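Local coordinates for putative regulatory protein (Streptomyces coelicolor A3, PDB 2PZ9), which probably binds DNA as a dimeric transcriptional regulator of the TetR family, at residues A60-K64 / E65-A69; P161-P165 / V166-A170; A203-V206 / T207-H211. All blocks are in the same frame, centred on the assembly; numbering follows the deposited sequence.

The three contacts illustrate how a helix start or turn is adapted to its place in the fold. Contact 1 is a surface contact at the beginning of helix 64-70 in the predicted DNA-binding motif, its centre about 46 Å from the centres of the other two. Contacts 2 and 3 lie in the C-terminal region, their centres about 17 Å apart, and both touch the second subunit. Contact 2 is buried, contact 3 partly so. Contacts 1 and 2 each cap a helix, with serine in one and aspartate in the other, whereas contact 3 runs mid-helix, pairing a threonine hydroxyl with the backbone. Cationic chains reach sulfate in contact 1; carboxylates face the partner subunit in contact 2.

Contact 1: A60-K64 / E65-A69; sequences ARTSK and ERVYA. With SO4 (sulfate ion), chain E.
Thr62 and Val67 form the close-packed side of this helix start, methyl against methyl, with Thr62 CG2 4.1 Å from Val67 CG2. The Thr62 methyl sits between its backbone N and carbonyl carbon, which turns it inward toward Val67, while OG1 swings to the other side (chi1 -166°) and lies over the base of the Arg66 chain, 3.3 Å from Arg66 CB. Behind the two methyls, Ile35 of helix 32-50 touches Thr62 and Ala57 of helix 53-59 touches Val67, so neighbouring helices pack against this side. Ser63 sits at the N-cap position: its OG accepts a weak bond from Arg66 N at 3.3 Å, and its carbonyl O takes the first full helical bond, from Val67 N at 3.1 Å. Two residues earlier, Arg61, the first to leave helical geometry after helix 53-59, has positive phi in a Schellman motif. Two helices joined by such a short turn make up the predicted helix-turn-helix of a TetR-type regulator, in which helix 64-70 would probably be the recognition helix. Toward solvent the contact loosens. Lys64 and Tyr68 run side by side in the same direction, Lys64 CE 4.0 Å from Tyr68 CE2, and a bend at chi3 (79°) carries the ammonium to a sulfate, where Lys64 NZ donates to sulfate O1 at 2.8 Å. The ammonium also makes a long, weak ion pair with Asp54 OD1, and Asp54 N is hydrogen-bonded to sulfate. The Arg66 chain, bent at chi2 and chi3, leads away from the turn, and its NH2 makes a long, weak ion pair with another sulfate. These anions probably came from the crystallisation liquor, though their meeting with basic side chains is consistent with a surface suited to DNA phosphates.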
loop_
_atom_site.group_PDB
_atom_site.type_symbol
_atom_site.label_atom_id
_atom_site.label_comp_id
_atom_site.label_asym_id
_atom_site.label_seq_id
_atom_site.Cartn_x
_atom_site.Cartn_y
_atom_site.Cartn_z
ATOM N N ALA A 60 22.222 -16.681 -9.753
ATOM C CA ALA A 60 22.462 -17.658 -8.685
ATOM C C ALA A 60 23.706 -18.522 -8.937
ATOM O O ALA A 60 23.989 -19.439 -8.158
ATOM C CB ALA A 60 21.229 -18.547 -8.503
ATOM N N ARG A 61 24.435 -18.226 -10.019
ATOM C CA ARG A 61 25.612 -18.990 -10.437
ATOM C C ARG A 61 25.271 -20.469 -10.628
ATOM O O ARG A 61 25.993 -21.339 -10.140
ATOM C CB ARG A 61 26.744 -18.814 -9.423
ATOM C CG ARG A 61 28.115 -18.683 -10.033
ATOM C CD ARG A 61 28.940 -17.688 -9.248
ATOM N NE ARG A 61 28.230 -16.413 -9.109
ATOM C CZ ARG A 61 28.815 -15.216 -9.029
ATOM N NH1 ARG A 61 30.145 -15.101 -9.083
ATOM N NH2 ARG A 61 28.065 -14.121 -8.909
ATOM N N THR A 62 24.157 -20.733 -11.319
ATOM C CA THR A 62 23.701 -22.102 -11.655
ATOM C C THR A 62 22.999 -22.192 -13.047
ATOM O O THR A 62 23.091 -21.257 -13.835
ATOM C CB THR A 62 22.854 -22.730 -10.489
ATOM O OG1 THR A 62 22.706 -24.140 -10.705
ATOM C CG2 THR A 62 21.464 -22.072 -10.346
ATOM N N SER A 63 22.330 -23.307 -13.360
ATOM C CA SER A 63 21.597 -23.458 -14.646
ATOM C C SER A 63 20.065 -23.528 -14.516
ATOM O O SER A 63 19.515 -23.873 -13.451
ATOM C CB SER A 63 22.091 -24.678 -15.446
ATOM O OG SER A 63 21.590 -25.893 -14.921
ATOM N N LYS A 64 19.384 -23.206 -15.616
ATOM C CA LYS A 64 17.938 -23.381 -15.712
ATOM C C LYS A 64 17.534 -24.790 -15.270
ATOM O O LYS A 64 16.651 -24.924 -14.427
ATOM C CB LYS A 64 17.435 -23.104 -17.135
ATOM C CG LYS A 64 17.225 -21.627 -17.474
ATOM C CD LYS A 64 16.579 -21.459 -18.850
ATOM C CE LYS A 64 15.078 -21.716 -18.786
ATOM N NZ LYS A 64 14.384 -21.280 -20.028
ATOM N N GLU A 65 18.193 -25.831 -15.802
ATOM C CA GLU A 65 17.824 -27.207 -15.445
ATOM C C GLU A 65 17.883 -27.451 -13.930
ATOM O O GLU A 65 16.993 -28.096 -13.365
ATOM C CB GLU A 65 18.623 -28.274 -16.214
ATOM C CG GLU A 65 17.786 -29.573 -16.441
ATOM C CD GLU A 65 18.602 -30.849 -16.791
ATOM O OE1 GLU A 65 19.838 -30.837 -16.600
ATOM O OE2 GLU A 65 18.000 -31.867 -17.243
ATOM N N ARG A 66 18.910 -26.908 -13.282
ATOM C CA ARG A 66 19.093 -27.053 -11.836
ATOM C C ARG A 66 17.949 -26.412 -11.044
ATOM O O ARG A 66 17.373 -27.031 -10.134
ATOM C CB ARG A 66 20.410 -26.422 -11.412
ATOM C CG ARG A 66 21.160 -27.213 -10.391
ATOM C CD ARG A 66 22.371 -27.889 -11.030
ATOM N NE ARG A 66 22.632 -29.241 -10.511
ATOM C CZ ARG A 66 21.882 -29.905 -9.619
ATOM N NH1 ARG A 66 20.787 -29.369 -9.083
ATOM N NH2 ARG A 66 22.240 -31.128 -9.252
ATOM N N VAL A 67 17.628 -25.169 -11.399
ATOM C CA VAL A 67 16.542 -24.436 -10.769
ATOM C C VAL A 67 15.281 -25.304 -10.749
ATOM O O VAL A 67 14.665 -25.515 -9.694
ATOM C CB VAL A 67 16.291 -23.097 -11.491
ATOM C CG1 VAL A 67 15.102 -22.355 -10.886
ATOM C CG2 VAL A 67 17.551 -22.219 -11.451
ATOM N N TYR A 68 14.943 -25.846 -11.913
ATOM C CA TYR A 68 13.759 -26.671 -12.077
ATOM C C TYR A 68 13.832 -28.041 -11.407
ATOM O O TYR A 68 12.843 -28.765 -11.380
ATOM C CB TYR A 68 13.416 -26.835 -13.559
ATOM C CG TYR A 68 12.992 -25.564 -14.281
ATOM C CD1 TYR A 68 11.967 -24.731 -13.784
ATOM C CD2 TYR A 68 13.598 -25.204 -15.487
ATOM C CE1 TYR A 68 11.572 -23.571 -14.475
ATOM C CE2 TYR A 68 13.213 -24.040 -16.176
ATOM C CZ TYR A 68 12.201 -23.235 -15.673
ATOM O OH TYR A 68 11.851 -22.102 -16.385
ATOM N N ALA A 69 14.990 -28.414 -10.878
ATOM C CA ALA A 69 15.049 -29.608 -10.039
ATOM C C ALA A 69 14.457 -29.268 -8.661
ATOM O O ALA A 69 13.620 -30.007 -8.146
ATOM C CB ALA A 69 16.452 -30.136 -9.925
HETATM S S SO4 E . 12.924 -17.655 -18.633
HETATM O O1 SO4 E . 13.042 -19.026 -19.126
HETATM O O2 SO4 E . 14.138 -17.328 -17.904
HETATM O O3 SO4 E . 12.843 -16.709 -19.742
HETATM O O4 SO4 E . 11.729 -17.559 -17.778
#

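Contact 2: P161-P165 / V166-A170; sequences PAWDP and VDVLA
Trp163 presents its indole obliquely to Val168, whose CG2 lies 3.9 Å from Trp163 CG and 3.4 Å from Trp163 CB, the two side chains crossing at about a right angle. The indole also meets Phe213 of the same chain edge-to-face. The second flat group, the Asp164 carboxylate, caps the N-terminus of helix 165-176: Asp164 is the N-cap residue, and its OD1 accepts from Val166 N at 3.0 Å through its anti lone pair. With CG anti to the backbone N (chi1 -158°), the carboxylate lies alongside the Val166 side chain and turns OD2 outward, where Val194 N of the second subunit donates to it. Pro165, whose nitrogen carries no hydrogen to donate, suits the first turn and packs on Leu147 and Gln154 of helix 139-155. The third flat group, the Asp167 carboxylate, reaches the subunit interface, OD1 forming a salt bridge with Arg201 of the second subunit. That partner probably offsets the likeness of charge between Asp164 OD2 and Asp167 OD2, 4.8 Å apart. Helix 165-176 thus starts at the dimer interface; TetR-family proteins commonly dimerise through their C-terminal domains. Its first full turn closes where Val168 N donates to Asp164 O at 3.0 Å, in the carbonyl plane.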
loop_
_atom_site.group_PDB
_atom_site.type_symbol
_atom_site.label_atom_id
_atom_site.label_comp_id
_atom_site.label_asym_id
_atom_site.label_seq_id
_atom_site.Cartn_x
_atom_site.Cartn_y
_atom_site.Cartn_z
ATOM N N PRO A 161 -12.044 -1.096 24.661
ATOM C CA PRO A 161 -12.881 -2.222 24.211
ATOM C C PRO A 161 -13.814 -1.850 23.058
ATOM O O PRO A 161 -14.467 -2.729 22.484
ATOM C CB PRO A 161 -13.684 -2.592 25.469
ATOM C CG PRO A 161 -13.777 -1.331 26.231
ATOM C CD PRO A 161 -12.479 -0.591 25.980
ATOM N N ALA A 162 -13.862 -0.557 22.738
ATOM C CA ALA A 162 -14.686 -0.035 21.661
ATOM C C ALA A 162 -14.153 -0.386 20.272
ATOM O O ALA A 162 -14.936 -0.536 19.375
ATOM C CB ALA A 162 -14.854 1.468 21.813
ATOM N N TRP A 163 -12.837 -0.524 20.093
ATOM C CA TRP A 163 -12.250 -0.857 18.778
ATOM C C TRP A 163 -12.571 -2.264 18.329
ATOM O O TRP A 163 -12.588 -3.189 19.128
ATOM C CB TRP A 163 -10.726 -0.784 18.799
ATOM C CG TRP A 163 -10.162 0.545 19.027
ATOM C CD1 TRP A 163 -9.639 1.013 20.189
ATOM C CD2 TRP A 163 -10.042 1.604 18.072
ATOM N NE1 TRP A 163 -9.202 2.310 20.030
ATOM C CE2 TRP A 163 -9.430 2.699 18.738
ATOM C CE3 TRP A 163 -10.390 1.739 16.721
ATOM C CZ2 TRP A 163 -9.155 3.920 18.098
ATOM C CZ3 TRP A 163 -10.119 2.949 16.083
ATOM C CH2 TRP A 163 -9.510 4.030 16.776
ATOM N N ASP A 164 -12.772 -2.451 17.038
ATOM C CA ASP A 164 -12.765 -3.801 16.537
ATOM C C ASP A 164 -11.320 -4.217 16.289
ATOM O O ASP A 164 -10.586 -3.559 15.561
ATOM C CB ASP A 164 -13.573 -3.940 15.263
ATOM C CG ASP A 164 -14.015 -5.364 15.008
ATOM O OD1 ASP A 164 -13.160 -6.281 14.900
ATOM O OD2 ASP A 164 -15.243 -5.546 14.913
ATOM N N PRO A 165 -10.913 -5.330 16.911
ATOM C CA PRO A 165 -9.612 -5.915 16.680
ATOM C C PRO A 165 -9.243 -5.856 15.198
ATOM O O PRO A 165 -8.154 -5.401 14.845
ATOM C CB PRO A 165 -9.835 -7.360 17.117
ATOM C CG PRO A 165 -10.761 -7.227 18.239
ATOM C CD PRO A 165 -11.688 -6.109 17.892
ATOM N N VAL A 166 -10.169 -6.319 14.357
ATOM C CA VAL A 166 -10.032 -6.305 12.908
ATOM C C VAL A 166 -9.511 -4.948 12.415
ATOM O O VAL A 166 -8.556 -4.889 11.640
ATOM C CB VAL A 166 -11.380 -6.718 12.223
ATOM C CG1 VAL A 166 -11.350 -6.509 10.734
ATOM C CG2 VAL A 166 -11.671 -8.175 12.493
ATOM N N ASP A 167 -10.122 -3.864 12.877
ATOM C CA ASP A 167 -9.682 -2.530 12.475
ATOM C C ASP A 167 -8.286 -2.189 13.041
ATOM O O ASP A 167 -7.447 -1.596 12.338
ATOM C CB ASP A 167 -10.724 -1.461 12.856
ATOM C CG ASP A 167 -12.066 -1.639 12.109
ATOM O OD1 ASP A 167 -12.069 -1.636 10.853
ATOM O OD2 ASP A 167 -13.130 -1.764 12.775
ATOM N N VAL A 168 -8.036 -2.571 14.294
ATOM C CA VAL A 168 -6.783 -2.258 14.982
ATOM C C VAL A 168 -5.594 -2.877 14.237
ATOM O O VAL A 168 -4.608 -2.193 13.923
ATOM C CB VAL A 168 -6.821 -2.743 16.467
ATOM C CG1 VAL A 168 -5.518 -2.431 17.173
ATOM C CG2 VAL A 168 -7.989 -2.132 17.202
ATOM N N LEU A 169 -5.714 -4.163 13.939
ATOM C CA LEU A 169 -4.666 -4.899 13.246
ATOM C C LEU A 169 -4.357 -4.307 11.867
ATOM O O LEU A 169 -3.220 -3.918 11.592
ATOM C CB LEU A 169 -5.054 -6.367 13.127
ATOM C CG LEU A 169 -3.998 -7.261 12.497
ATOM C CD1 LEU A 169 -2.859 -7.441 13.476
ATOM C CD2 LEU A 169 -4.564 -8.612 12.027
ATOM N N ALA A 170 -5.386 -4.223 11.016
ATOM C CA ALA A 170 -5.283 -3.651 9.672
ATOM C C ALA A 170 -4.616 -2.279 9.650
ATOM O O ALA A 170 -3.626 -2.075 8.941
ATOM C CB ALA A 170 -6.647 -3.571 9.056
#

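Contact 3: A203-V206 / T207-H211; sequences AALV and TAVEH
Thr207 turns its hydroxyl back along helix 198-212 to Ala203, donating from OG1 to Ala203 O at 2.7 Å. OG1 stands beside the backbone N (chi1 -62°), which brings it within reach of the carbonyl one turn earlier; the donor approaches from above the carbonyl plane, 45° out of it. Thr207 N donates to the same oxygen at 2.8 Å, so Ala203 O is gripped by two bonds from one residue. On the flank of the helix, Thr207 also packs on Trp163 of the second subunit. Ala208 follows with the regular helical bond, its N donating to Ala204 O at 2.7 Å, and its methyl packs on Met212 of the second subunit. Val209 N donates to Leu205 O at 3.1 Å, and on the buried side Val209 CG2 meets Leu205 CD1 at 3.8 Å, the two chains side by side and pointing the same way. Both also press on Ile175 of helix 165-176. Glu210 N closes the next turn on Val206 O at 2.8 Å, while its chain, bent at chi2, leads outward to accept from Arg215 N. His211 then folds its ring back: ND1 donates to Thr207 O at 2.9 Å, from above that carbonyl's plane, and Thr207 CG2 lies in plane at the ring edge. With an alanine here in place of Thr207, Ala203 O would probably keep just the backbone N-H of these two donors, and the imidazole, without the methyl at its edge, is likely to be freer to turn. Two chemistries result: an apolar pair, Leu205 and Val209, faces helices 100-113 and 165-176 of its own chain, while hydroxyl and imidazole bond to backbone carbonyls beside the dimer interface.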
loop_
_atom_site.group_PDB
_atom_site.type_symbol
_atom_site.label_atom_id
_atom_site.label_comp_id
_atom_site.label_asym_id
_atom_site.label_seq_id
_atom_site.Cartn_x
_atom_site.Cartn_y
_atom_site.Cartn_z
ATOM N N ALA A 203 9.897 8.008 14.316
ATOM C CA ALA A 203 9.334 8.661 15.504
ATOM C C ALA A 203 7.870 9.083 15.288
ATOM O O ALA A 203 6.998 8.800 16.112
ATOM C CB ALA A 203 10.171 9.823 15.912
ATOM N N ALA A 204 7.624 9.713 14.138
ATOM C CA ALA A 204 6.328 10.240 13.792
ATOM C C ALA A 204 5.380 9.070 13.825
ATOM O O ALA A 204 4.351 9.098 14.484
ATOM C CB ALA A 204 6.363 10.873 12.398
ATOM N N LEU A 205 5.767 8.017 13.137
ATOM C CA LEU A 205 4.894 6.894 12.959
ATOM C C LEU A 205 4.535 6.248 14.306
ATOM O O LEU A 205 3.369 5.931 14.570
ATOM C CB LEU A 205 5.576 5.905 12.044
ATOM C CG LEU A 205 5.243 4.461 12.324
ATOM C CD1 LEU A 205 3.747 4.169 12.243
ATOM C CD2 LEU A 205 5.985 3.678 11.279
ATOM N N VAL A 206 5.547 6.068 15.150
ATOM C CA VAL A 206 5.337 5.469 16.428
ATOM C C VAL A 206 4.473 6.389 17.289
ATOM O O VAL A 206 3.584 5.922 18.039
ATOM C CB VAL A 206 6.658 5.144 17.084
ATOM C CG1 VAL A 206 6.454 4.830 18.548
ATOM C CG2 VAL A 206 7.290 3.973 16.383
ATOM N N THR A 207 4.701 7.695 17.159
ATOM C CA THR A 207 3.970 8.684 17.928
ATOM C C THR A 207 2.531 8.660 17.494
ATOM O O THR A 207 1.636 8.708 18.324
ATOM C CB THR A 207 4.564 10.073 17.727
ATOM O OG1 THR A 207 5.914 10.073 18.213
ATOM C CG2 THR A 207 3.765 11.124 18.474
ATOM N N ALA A 208 2.306 8.545 16.192
ATOM C CA ALA A 208 0.959 8.486 15.657
ATOM C C ALA A 208 0.184 7.285 16.207
ATOM O O ALA A 208 -1.024 7.376 16.496
ATOM C CB ALA A 208 0.994 8.461 14.139
ATOM N N VAL A 209 0.869 6.159 16.345
ATOM C CA VAL A 209 0.208 4.941 16.780
ATOM C C VAL A 209 -0.053 5.069 18.262
ATOM O O VAL A 209 -1.115 4.641 18.749
ATOM C CB VAL A 209 1.015 3.666 16.445
ATOM C CG1 VAL A 209 0.346 2.415 17.022
ATOM C CG2 VAL A 209 1.151 3.516 14.950
ATOM N N GLU A 210 0.902 5.686 18.968
ATOM C CA GLU A 210 0.672 6.073 20.349
ATOM C C GLU A 210 -0.600 6.920 20.474
ATOM O O GLU A 210 -1.405 6.690 21.383
ATOM C CB GLU A 210 1.874 6.791 20.947
ATOM C CG GLU A 210 1.583 7.540 22.279
ATOM C CD GLU A 210 1.092 6.630 23.445
ATOM O OE1 GLU A 210 1.484 5.429 23.514
ATOM O OE2 GLU A 210 0.317 7.124 24.312
ATOM N N HIS A 211 -0.813 7.872 19.567
ATOM C CA HIS A 211 -2.031 8.677 19.645
ATOM C C HIS A 211 -3.287 7.867 19.432
ATOM O O HIS A 211 -4.257 8.070 20.128
ATOM C CB HIS A 211 -1.983 9.889 18.726
ATOM C CG HIS A 211 -1.125 10.989 19.256
ATOM N ND1 HIS A 211 0.207 11.127 18.920
ATOM C CD2 HIS A 211 -1.393 11.978 20.138
ATOM C CE1 HIS A 211 0.714 12.168 19.550
ATOM N NE2 HIS A 211 -0.236 12.701 20.295
#